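Local coordinates for actin-binding protein, cofilin/tropomyosin family protein, putative (Entamoeba histolytica, PDB 4LIZ) that binds actin filaments and stabilises them, and may contribute to phagocytosis and pseudopod formation as a coactosin of the ADF/cofilin family, at residues V13-V16 with K20-E23. Residues are numbered along the deposited sequence; the frame is centred on the assembly and turned at random.
With NA (sodium ion), chain C.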
loop_
_atom_site.group_PDB
_atom_site.type_symbol
_atom_site.label_atom_id
_atom_site.label_comp_id
_atom_site.label_asym_id
_atom_site.label_seq_id
_atom_site.Cartn_x
_atom_site.Cartn_y
_atom_site.Cartn_z
ATOM N N VAL A 13 -3.657 7.466 5.669
ATOM C CA VAL A 13 -4.114 7.558 4.287
ATOM C C VAL A 13 -4.428 9.044 3.910
ATOM O O VAL A 13 -3.970 9.505 2.921
ATOM C CB VAL A 13 -5.336 6.583 4.115
ATOM C CG1 VAL A 13 -6.041 6.865 2.775
ATOM C CG2 VAL A 13 -4.853 5.129 4.190
ATOM N N ALA A 14 -5.128 9.680 4.835
ATOM C CA ALA A 14 -5.420 11.084 4.610
ATOM C C ALA A 14 -4.128 11.948 4.536
ATOM O O ALA A 14 -4.007 12.886 3.762
ATOM C CB ALA A 14 -6.296 11.623 5.705
ATOM N N GLU A 15 -3.139 11.573 5.395
ATOM C CA GLU A 15 -1.854 12.250 5.371
ATOM C C GLU A 15 -1.159 12.151 4.003
ATOM O O GLU A 15 -0.558 13.064 3.484
ATOM C CB GLU A 15 -0.959 11.807 6.504
ATOM C CG GLU A 15 -1.489 12.128 7.887
ATOM C CD GLU A 15 -0.466 11.824 8.911
ATOM O OE1 GLU A 15 -0.354 10.702 9.388
ATOM O OE2 GLU A 15 0.246 12.769 9.302
ATOM N N VAL A 16 -1.146 10.889 3.461
ATOM C CA VAL A 16 -0.571 10.697 2.130
ATOM C C VAL A 16 -1.268 11.528 1.062
ATOM O O VAL A 16 -0.578 12.210 0.338
ATOM C CB VAL A 16 -0.570 9.175 1.792
ATOM C CG1 VAL A 16 -0.228 9.000 0.324
ATOM C CG2 VAL A 16 0.308 8.319 2.656
ATOM N N LYS A 20 -0.723 19.201 1.218
ATOM C CA LYS A 20 -0.145 20.097 2.142
ATOM C C LYS A 20 0.492 19.483 3.313
ATOM O O LYS A 20 1.020 20.186 4.171
ATOM C CB LYS A 20 -1.234 21.130 2.567
ATOM C CG LYS A 20 -2.104 21.762 1.577
ATOM C CD LYS A 20 -1.314 22.802 0.880
ATOM C CE LYS A 20 -2.239 23.522 -0.075
ATOM N NZ LYS A 20 -1.428 24.169 -1.091
ATOM N N ASN A 21 0.460 18.145 3.488
ATOM C CA ASN A 21 1.181 17.439 4.489
ATOM C C ASN A 21 2.316 16.819 3.715
ATOM O O ASN A 21 2.272 15.610 3.341
ATOM C CB ASN A 21 0.312 16.396 5.178
ATOM C CG ASN A 21 1.037 15.682 6.278
ATOM O OD1 ASN A 21 2.286 15.761 6.405
ATOM N ND2 ASN A 21 0.282 14.964 7.160
ATOM N N GLU A 22 3.388 17.577 3.526
ATOM C CA GLU A 22 4.542 17.124 2.808
ATOM C C GLU A 22 5.434 16.176 3.547
ATOM O O GLU A 22 6.262 15.560 2.913
ATOM C CB GLU A 22 5.309 18.400 2.329
ATOM C CG GLU A 22 4.496 19.210 1.362
ATOM C CD GLU A 22 5.343 20.331 0.737
ATOM O OE1 GLU A 22 6.250 20.849 1.395
ATOM O OE2 GLU A 22 5.077 20.663 -0.413
ATOM N N GLU A 23 5.236 15.975 4.828
ATOM C CA GLU A 23 5.994 15.065 5.665
ATOM C C GLU A 23 5.552 13.593 5.524
ATOM O O GLU A 23 6.228 12.727 6.059
ATOM C CB GLU A 23 5.905 15.494 7.132
ATOM C CG GLU A 23 6.424 16.948 7.367
ATOM C CD GLU A 23 7.817 17.135 6.850
ATOM O OE1 GLU A 23 8.724 16.457 7.352
ATOM O OE2 GLU A 23 8.039 17.950 5.891
HETATM NA NA NA C . 1.006 14.048 2.106
HETATM O O HOH W 1 2.049 14.978 0.197
#
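A sodium site joins Glu15 on helix 10-17 to Asn21 in the loop that leads to strand 26-32, at the surface of the ADF-homology fold. Both residues give the ion a backbone oxygen. Glu15 O lies 2.3 Å from the sodium ion and Asn21 O lies 2.4 Å from it. A water molecule is also bound, and the carbonyl oxygens of Asp18 and Val24 complete the five ligands. The sodium ion thus ties the last turn of the helix to the loop after it through main-chain oxygens.

The side chains of the same two residues add a second link beside the metal. Asn21 has CG anti to its backbone N (chi1 -177°), which places the amide next to Glu15. ND2 of Asn21 packs alongside the Glu15 stem, 3.4 Å from Glu15 CG. It donates a bent hydrogen bond to Glu15 OE2. The acceptor lies close to the amide plane, but the carboxylate plane is turned 49° from it. The other carboxylate oxygen, Glu15 OE1, forms a salt bridge with Lys43 of strand 37-44. Each oxygen of the carboxylate therefore has its own partner, which should limit its rotation. The amide oxygen, Asn21 OD1, accepts a weak hydrogen bond from Glu23 N at 3.4 Å. The hydrogen bond to the helix is shorter, with Asn21 ND2 3.1 Å from Glu15 OE2; ND2 meets OE2 on the anti side of the carboxylate, 19° out of its plane.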